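Local structure of signal transduction protein TRAP (Staphylococcus aureus, 4AE5) at residues Y53-E58 with S102-R107; A70-S75 with F158-Y163; T6-Y11 with S49-E54. The protein probably acts as a phosphorylation-dependent signal transducer that switches on the agr system and RNAIII synthesis, raising expression of staphylococcal toxins and biofilm genes. All coordinates share one frame; numbering follows the deposited sequence.

In the fold
All three contacts are antiparallel strand pairings in one closed, eight-stranded barrel. Contacts 1 and 3 lie on the two edges of strand 51-59, which pairs with strand 100-108 in the first and with strand 3-9 in the other; they share Tyr53 and Glu54, and their centres are about 15 Å apart. Contact 2 joins strands 67-73 and 158-164, with its centre about 13 Å from that of contact 1 and about 14 Å from that of contact 3. Contacts 2 and 3 meet at a bound formic acid, probably from the crystallisation liquor, where Arg160 NH1 lies 3.7 Å from Tyr8 CE1. Contact 1 does not touch this acid.

Contact 1: residues Y53-E58 with S102-R107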
# COMPACT_ATOMS: atom_id res chain seq x y z
N TYR A 53 8.04 6.11 1.83
CA TYR A 53 6.77 6.80 2.20
C TYR A 53 6.70 7.02 3.69
O TYR A 53 7.16 6.14 4.46
CB TYR A 53 5.55 5.97 1.80
CG TYR A 53 5.50 5.71 0.37
CD1 TYR A 53 6.21 4.66 -0.15
CD2 TYR A 53 4.71 6.50 -0.48
CE1 TYR A 53 6.24 4.43 -1.49
CE2 TYR A 53 4.73 6.29 -1.85
CZ TYR A 53 5.49 5.24 -2.33
OH TYR A 53 5.50 4.89 -3.65
N GLU A 54 6.14 8.17 4.13
CA GLU A 54 5.73 8.32 5.51
C GLU A 54 4.35 7.69 5.69
O GLU A 54 3.50 7.82 4.80
CB GLU A 54 5.58 9.78 5.85
CG GLU A 54 6.86 10.54 6.10
CD GLU A 54 6.56 11.88 6.78
OE1 GLU A 54 5.93 11.86 7.87
OE2 GLU A 54 6.89 12.93 6.20
N VAL A 55 4.16 6.99 6.82
CA VAL A 55 2.85 6.42 7.19
C VAL A 55 1.96 7.52 7.82
O VAL A 55 2.22 8.01 8.96
CB VAL A 55 3.01 5.25 8.15
CG1 VAL A 55 1.62 4.73 8.52
CG2 VAL A 55 3.84 4.16 7.49
N ILE A 56 0.95 7.95 7.06
CA ILE A 56 0.03 9.06 7.48
C ILE A 56 -1.09 8.51 8.37
O ILE A 56 -1.48 9.13 9.41
CB ILE A 56 -0.64 9.70 6.22
CG1 ILE A 56 0.40 10.22 5.24
CG2 ILE A 56 -1.58 10.85 6.60
CD1 ILE A 56 1.49 10.99 6.01
N LYS A 57 -1.63 7.34 7.96
CA LYS A 57 -2.64 6.65 8.75
C LYS A 57 -2.50 5.14 8.54
O LYS A 57 -2.12 4.71 7.44
CB LYS A 57 -4.06 7.08 8.33
CG LYS A 57 -5.10 6.54 9.33
CD LYS A 57 -6.55 6.60 8.95
CE LYS A 57 -7.02 7.98 8.56
NZ LYS A 57 -8.50 7.91 8.74
N GLU A 58 -2.87 4.38 9.58
CA GLU A 58 -2.79 2.92 9.57
C GLU A 58 -3.92 2.30 10.43
O GLU A 58 -4.40 2.90 11.44
CB GLU A 58 -1.42 2.47 10.10
CG GLU A 58 -1.08 3.04 11.49
CD GLU A 58 0.30 2.58 11.98
OE1 GLU A 58 0.49 1.37 12.23
OE2 GLU A 58 1.23 3.43 12.09
N SER A 102 -6.20 -4.82 6.88
CA SER A 102 -5.38 -3.65 7.14
C SER A 102 -5.54 -2.52 6.15
O SER A 102 -5.97 -2.67 4.97
CB SER A 102 -3.88 -4.10 7.27
OG SER A 102 -3.47 -4.62 5.99
N TYR A 103 -5.04 -1.37 6.54
CA TYR A 103 -5.07 -0.17 5.71
C TYR A 103 -3.80 0.68 6.01
O TYR A 103 -3.39 0.80 7.20
CB TYR A 103 -6.26 0.70 6.12
CG TYR A 103 -6.35 2.03 5.46
CD1 TYR A 103 -6.53 2.13 4.09
CD2 TYR A 103 -6.24 3.20 6.18
CE1 TYR A 103 -6.69 3.35 3.44
CE2 TYR A 103 -6.35 4.42 5.54
CZ TYR A 103 -6.60 4.50 4.19
OH TYR A 103 -6.73 5.69 3.53
N ARG A 104 -3.23 1.25 4.96
CA ARG A 104 -2.15 2.25 5.02
C ARG A 104 -2.34 3.36 4.01
O ARG A 104 -2.47 3.12 2.76
CB ARG A 104 -0.74 1.64 4.83
CG ARG A 104 -0.24 0.54 5.77
CD ARG A 104 -0.04 1.11 7.22
NE ARG A 104 0.57 0.10 8.11
CZ ARG A 104 -0.12 -0.81 8.79
NH1 ARG A 104 -1.46 -0.89 8.68
NH2 ARG A 104 0.51 -1.65 9.60
N LEU A 105 -2.36 4.60 4.53
CA LEU A 105 -2.25 5.79 3.72
C LEU A 105 -0.81 6.34 3.74
O LEU A 105 -0.23 6.58 4.84
CB LEU A 105 -3.26 6.86 4.15
CG LEU A 105 -3.18 8.20 3.45
CD1 LEU A 105 -3.64 8.01 1.99
CD2 LEU A 105 -4.08 9.24 4.20
N LEU A 106 -0.20 6.49 2.57
CA LEU A 106 1.28 6.65 2.45
C LEU A 106 1.62 7.91 1.68
O LEU A 106 1.17 8.08 0.51
CB LEU A 106 1.91 5.46 1.74
CG LEU A 106 1.59 4.11 2.43
CD1 LEU A 106 2.11 2.93 1.58
CD2 LEU A 106 2.22 4.08 3.84
N ARG A 107 2.36 8.81 2.34
CA ARG A 107 2.82 10.08 1.72
C ARG A 107 4.24 9.91 1.15
O ARG A 107 5.19 9.59 1.89
CB ARG A 107 2.86 11.22 2.75
CG ARG A 107 3.44 12.51 2.13
CD ARG A 107 3.97 13.46 3.19
NE ARG A 107 2.87 14.01 3.97
CZ ARG A 107 2.84 14.08 5.30
NH1 ARG A 107 3.88 13.64 6.02
NH2 ARG A 107 1.80 14.63 5.91
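Ile56 and Lys57 both face Leu105, which makes this a classic beta bulge in the antiparallel pairing of strands 51-59 and 100-108, neighbours in the barrel. The evidence is in the backbone: Ile56 N donates to Leu105 O at 2.9 Å, Leu105 N donates to Lys57 O, and the register slips by one residue between the Val55-Leu106 and Lys57-Leu105 pairs. Ile56 has psi -43°, consistent with the local kink of the bulge, and its side chain points toward the other strand.

Ile56 is the main protrusion. It forks over strand 100-108: CG2 rests 3.8 Å from Leu105 CD2, while CD1 sits 3.4 Å from Arg107 CZ, over the centre of one guanidinium face. Arg107 bends at chi3 (-69°), which lays that face against the isoleucine methyl. Glu54 runs alongside in the same direction and reaches the guanidinium edge with a salt bridge from OE2 to Arg107 NH1 of 3.1 Å, the carboxylate turned 71° from the guanidinium plane. Arg107 NH2 has a second acidic partner, Glu84 of helix 80-88; Glu84 and Ile88 also touch Ile56, and Leu87 and Ile88 touch Leu105.

Val55 CG2 lies beside Leu106 CD2 at 4.0 Å. Tyr53, directed toward strand 100-108, crosses the Leu106 side chain at about a right angle, CB to CB 3.7 Å. Arg104 bends at chi2 and returns NH1 to Tyr103 O; its NE forms a salt bridge with Glu40 and NH2 bonds Gly60 O. Glu58, whose OE2 pairs with Lys2, places its CB over one face of that guanidinium, 3.5 Å from Arg104 CD.

Contact 2: residues A70-S75 with F158-Y163; sequences AIFIPS and FERYLY. With FMT (formic acid), chain E.
Phe72 and Phe158 form a hydrogen-bonded pair in the antiparallel pairing of strands 67-73 and 158-164 within the barrel, and their rings lie side by side, pointing the same way. The planes differ by only 8° and the centroids are 4.8 Å apart, so the rings are near parallel but slid until they barely overlap; the closest atoms are Phe72 CD1 and Phe158 CE1, at 3.4 Å. Phe158 reaches this position by setting CG between its backbone N and carbonyl carbon (chi1 87°), which swings the ring toward strand 67-73. Between the backbones, Phe72 N donates almost straight to Phe158 O at 2.8 Å, while the return bond from Phe158 N to Phe72 O is weak.

Arg160, paired with Ala70, starts extended and then bends at chi3 (-75°). Its guanidinium stands steeply to the Phe72 ring, and Phe158 CZ lies over one guanidinium face, offset toward the rim. Arg160 NE forms a salt bridge with Asp33. NH1 instead points at the formic acid, which Lys115, Tyr117 and Tyr8 also bind and which touches Ala70 CB. The formic acid O2 lies at the edge of the Phe72 ring, 3.4 Å from Phe72 CZ, and accepts the bond from Arg160 NH1 at 2.8 Å.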
# COMPACT_ATOMS: atom_id res chain seq x y z
N ALA A 70 -2.15 -2.36 -3.74
CA ALA A 70 -1.45 -1.10 -3.73
C ALA A 70 -2.09 -0.18 -4.78
O ALA A 70 -2.13 -0.50 -5.99
CB ALA A 70 0.03 -1.27 -4.03
N ILE A 71 -2.62 0.94 -4.31
CA ILE A 71 -3.23 1.92 -5.24
C ILE A 71 -2.30 3.08 -5.39
O ILE A 71 -1.92 3.68 -4.40
CB ILE A 71 -4.60 2.46 -4.74
CG1 ILE A 71 -5.48 1.26 -4.42
CG2 ILE A 71 -5.24 3.43 -5.79
CD1 ILE A 71 -6.76 1.64 -3.66
N PHE A 72 -1.93 3.41 -6.62
CA PHE A 72 -1.06 4.57 -6.84
C PHE A 72 -1.93 5.69 -7.30
O PHE A 72 -2.73 5.50 -8.24
CB PHE A 72 0.00 4.24 -7.92
CG PHE A 72 1.02 3.26 -7.43
CD1 PHE A 72 0.70 1.92 -7.35
CD2 PHE A 72 2.30 3.67 -7.04
CE1 PHE A 72 1.62 0.97 -6.93
CE2 PHE A 72 3.25 2.71 -6.60
CZ PHE A 72 2.89 1.38 -6.52
N ILE A 73 -1.82 6.83 -6.64
CA ILE A 73 -2.69 7.97 -6.81
C ILE A 73 -1.84 9.18 -7.20
O ILE A 73 -1.25 9.78 -6.38
CB ILE A 73 -3.43 8.29 -5.50
CG1 ILE A 73 -4.19 7.10 -5.00
CG2 ILE A 73 -4.37 9.43 -5.68
CD1 ILE A 73 -4.34 7.02 -3.53
N PRO A 74 -1.80 9.49 -8.47
CA PRO A 74 -0.98 10.59 -8.97
C PRO A 74 -1.55 11.92 -8.59
O PRO A 74 -2.71 12.10 -8.63
CB PRO A 74 -1.04 10.41 -10.48
CG PRO A 74 -2.25 9.60 -10.71
CD PRO A 74 -2.35 8.70 -9.56
N SER A 75 -0.73 12.86 -8.22
CA SER A 75 -1.19 14.19 -7.98
C SER A 75 -0.04 15.18 -8.27
O SER A 75 0.95 14.80 -8.80
CB SER A 75 -1.44 14.37 -6.51
OG SER A 75 -2.29 15.40 -6.27
N PHE A 158 -3.28 3.57 -10.91
CA PHE A 158 -3.46 2.13 -11.13
C PHE A 158 -3.30 1.34 -9.84
O PHE A 158 -2.82 1.89 -8.81
CB PHE A 158 -2.46 1.61 -12.22
CG PHE A 158 -1.12 1.21 -11.66
CD1 PHE A 158 -0.19 2.17 -11.31
CD2 PHE A 158 -0.78 -0.15 -11.54
CE1 PHE A 158 1.03 1.80 -10.78
CE2 PHE A 158 0.44 -0.52 -11.04
CZ PHE A 158 1.34 0.46 -10.65
N GLU A 159 -3.68 0.07 -9.93
CA GLU A 159 -3.63 -0.91 -8.84
C GLU A 159 -2.56 -1.96 -9.15
O GLU A 159 -2.50 -2.48 -10.28
CB GLU A 159 -5.00 -1.62 -8.76
CG GLU A 159 -6.07 -0.71 -8.16
CD GLU A 159 -7.36 -1.44 -7.88
OE1 GLU A 159 -7.57 -2.49 -8.49
OE2 GLU A 159 -8.19 -0.96 -7.05
N ARG A 160 -1.69 -2.23 -8.20
CA ARG A 160 -0.85 -3.43 -8.28
C ARG A 160 -1.31 -4.45 -7.28
O ARG A 160 -1.19 -4.24 -6.03
CB ARG A 160 0.62 -3.08 -7.99
CG ARG A 160 1.52 -4.35 -8.12
CD ARG A 160 3.03 -4.06 -8.16
NE ARG A 160 3.54 -3.51 -9.46
CZ ARG A 160 4.01 -2.27 -9.57
NH1 ARG A 160 4.09 -1.46 -8.46
NH2 ARG A 160 4.46 -1.83 -10.74
N TYR A 161 -1.78 -5.59 -7.75
CA TYR A 161 -2.19 -6.67 -6.78
C TYR A 161 -0.96 -7.45 -6.27
O TYR A 161 -0.07 -7.76 -7.05
CB TYR A 161 -3.15 -7.66 -7.42
CG TYR A 161 -4.57 -7.20 -7.65
CD1 TYR A 161 -4.99 -5.89 -7.37
CD2 TYR A 161 -5.53 -8.11 -8.17
CE1 TYR A 161 -6.33 -5.50 -7.56
CE2 TYR A 161 -6.84 -7.72 -8.41
CZ TYR A 161 -7.25 -6.44 -8.09
OH TYR A 161 -8.57 -6.09 -8.32
N LEU A 162 -0.92 -7.74 -4.97
CA LEU A 162 0.17 -8.45 -4.25
C LEU A 162 -0.40 -9.73 -3.64
O LEU A 162 -1.25 -9.70 -2.72
CB LEU A 162 0.78 -7.58 -3.12
CG LEU A 162 1.21 -6.15 -3.42
CD1 LEU A 162 1.99 -5.53 -2.22
CD2 LEU A 162 2.12 -5.96 -4.60
N TYR A 163 0.00 -10.87 -4.20
CA TYR A 163 -0.43 -12.20 -3.70
C TYR A 163 0.60 -12.84 -2.74
O TYR A 163 1.81 -12.67 -2.93
CB TYR A 163 -0.71 -13.20 -4.86
CG TYR A 163 -1.75 -12.74 -5.85
CD1 TYR A 163 -1.41 -11.86 -6.84
CD2 TYR A 163 -3.08 -13.17 -5.78
CE1 TYR A 163 -2.33 -11.38 -7.75
CE2 TYR A 163 -4.01 -12.70 -6.70
CZ TYR A 163 -3.61 -11.78 -7.67
OH TYR A 163 -4.50 -11.35 -8.66
C FMT E . 3.44 -1.94 -4.41
O1 FMT E . 3.76 -1.13 -3.51
O2 FMT E . 3.89 -1.72 -5.66

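Contact 3: residues T6-Y11 with S49-E54. With FMT (formic acid), chain E.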
# COMPACT_ATOMS: atom_id res chain seq x y z
N THR A 6 9.61 0.14 0.03
CA THR A 6 9.16 -0.90 -0.92
C THR A 6 10.29 -1.08 -1.95
O THR A 6 10.83 -0.07 -2.43
CB THR A 6 7.86 -0.53 -1.63
OG1 THR A 6 6.87 -0.22 -0.62
CG2 THR A 6 7.36 -1.73 -2.47
N SER A 7 10.68 -2.33 -2.21
CA SER A 7 11.64 -2.70 -3.26
C SER A 7 11.03 -3.73 -4.21
O SER A 7 10.16 -4.49 -3.81
CB SER A 7 12.94 -3.29 -2.65
OG SER A 7 13.74 -2.30 -2.01
N TYR A 8 11.50 -3.72 -5.46
CA TYR A 8 11.03 -4.57 -6.55
C TYR A 8 12.22 -5.34 -7.10
O TYR A 8 13.36 -4.84 -7.10
CB TYR A 8 10.43 -3.68 -7.67
CG TYR A 8 9.34 -2.78 -7.14
CD1 TYR A 8 8.07 -3.27 -6.90
CD2 TYR A 8 9.61 -1.44 -6.81
CE1 TYR A 8 7.06 -2.47 -6.42
CE2 TYR A 8 8.59 -0.63 -6.30
CZ TYR A 8 7.32 -1.14 -6.11
OH TYR A 8 6.28 -0.35 -5.58
N GLY A 9 11.98 -6.54 -7.58
CA GLY A 9 13.02 -7.33 -8.19
C GLY A 9 12.42 -8.71 -8.48
O GLY A 9 11.21 -8.90 -8.37
N THR A 10 13.27 -9.68 -8.86
CA THR A 10 12.79 -11.06 -9.04
C THR A 10 12.49 -11.69 -7.66
O THR A 10 13.00 -11.23 -6.64
CB THR A 10 13.82 -11.96 -9.78
OG1 THR A 10 14.92 -12.23 -8.92
CG2 THR A 10 14.34 -11.30 -11.08
N TYR A 11 11.70 -12.77 -7.64
CA TYR A 11 11.48 -13.53 -6.38
C TYR A 11 12.81 -13.83 -5.68
O TYR A 11 12.98 -13.57 -4.49
CB TYR A 11 10.69 -14.84 -6.60
CG TYR A 11 10.69 -15.72 -5.38
CD1 TYR A 11 9.79 -15.47 -4.34
CD2 TYR A 11 11.60 -16.78 -5.23
CE1 TYR A 11 9.81 -16.24 -3.19
CE2 TYR A 11 11.61 -17.56 -4.07
CZ TYR A 11 10.69 -17.30 -3.08
OH TYR A 11 10.63 -18.01 -1.91
N SER A 49 18.18 1.67 -2.28
CA SER A 49 17.25 2.48 -3.09
C SER A 49 15.71 2.16 -3.14
O SER A 49 15.09 2.20 -4.19
N PRO A 50 15.08 1.94 -1.95
CA PRO A 50 13.64 1.59 -2.00
C PRO A 50 12.84 2.88 -2.35
O PRO A 50 13.39 3.97 -2.41
CB PRO A 50 13.34 1.17 -0.56
CG PRO A 50 14.36 1.94 0.24
CD PRO A 50 15.62 1.76 -0.59
N SER A 51 11.54 2.72 -2.55
CA SER A 51 10.61 3.83 -2.72
C SER A 51 10.25 4.10 -1.29
O SER A 51 9.83 3.15 -0.61
CB SER A 51 9.36 3.32 -3.43
OG SER A 51 9.65 3.00 -4.78
N ILE A 52 10.39 5.34 -0.82
CA ILE A 52 10.14 5.63 0.60
C ILE A 52 8.82 6.40 0.76
O ILE A 52 8.56 7.31 -0.06
CB ILE A 52 11.30 6.49 1.19
CG1 ILE A 52 12.61 5.71 1.18
CG2 ILE A 52 11.05 6.80 2.64
CD1 ILE A 52 13.87 6.58 1.26
N TYR A 53 8.04 6.11 1.83
CA TYR A 53 6.77 6.80 2.20
C TYR A 53 6.70 7.02 3.69
O TYR A 53 7.16 6.14 4.46
CB TYR A 53 5.55 5.97 1.80
CG TYR A 53 5.50 5.71 0.37
CD1 TYR A 53 6.21 4.66 -0.15
CD2 TYR A 53 4.71 6.50 -0.48
CE1 TYR A 53 6.24 4.43 -1.49
CE2 TYR A 53 4.73 6.29 -1.85
CZ TYR A 53 5.49 5.24 -2.33
OH TYR A 53 5.50 4.89 -3.65
N GLU A 54 6.14 8.17 4.13
CA GLU A 54 5.73 8.32 5.51
C GLU A 54 4.35 7.69 5.69
O GLU A 54 3.50 7.82 4.80
CB GLU A 54 5.58 9.78 5.85
CG GLU A 54 6.86 10.54 6.10
CD GLU A 54 6.56 11.88 6.78
OE1 GLU A 54 5.93 11.86 7.87
OE2 GLU A 54 6.89 12.93 6.20
C FMT E . 3.44 -1.94 -4.41
O1 FMT E . 3.76 -1.13 -3.51
O2 FMT E . 3.89 -1.72 -5.66
O HOH W 1 6.38 2.02 -4.53
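The pairing of strands 3-9 and 51-59 in the antiparallel barrel rests here on a single bridge, Thr6 with Ser51. It is a hydrogen-bonded pair: Ser51 N donates to Thr6 O at 2.9 Å and Thr6 N to Ser51 O at 3.1 Å. Just before strand 51-59 begins, Pro50 packs on strand 3-9, with CB 3.4 Å from Thr6 O and 3.8 Å from Ser7 OG.

The strands also bond through the backbones of Tyr53 and Leu4; between the side chains, one water links Tyr8, Tyr53 and, weakly, Ser51. It donates to Tyr8 OH at 2.6 Å and is hydrogen-bonded to Tyr53 OH at 3.1 Å. Ser51 OG lies at the edge of the Tyr8 ring, near its plane and beside CE2. The phenol is gripped twice, for Tyr8 OH also donates to O2 of the formic acid at 2.8 Å, with both the water and O2 near the ring plane; this should fix the rotation of the hydroxyl. Thr6 CG2 lies near the other oxygen of the formic acid, O1, 3.8 Å away, while Thr6 OG1 bonds to Tyr117 OH. The arrangement is an antiparallel hydrogen-bonded pair between strands 3-9 and 51-59, the pairing that closes the antiparallel barrel.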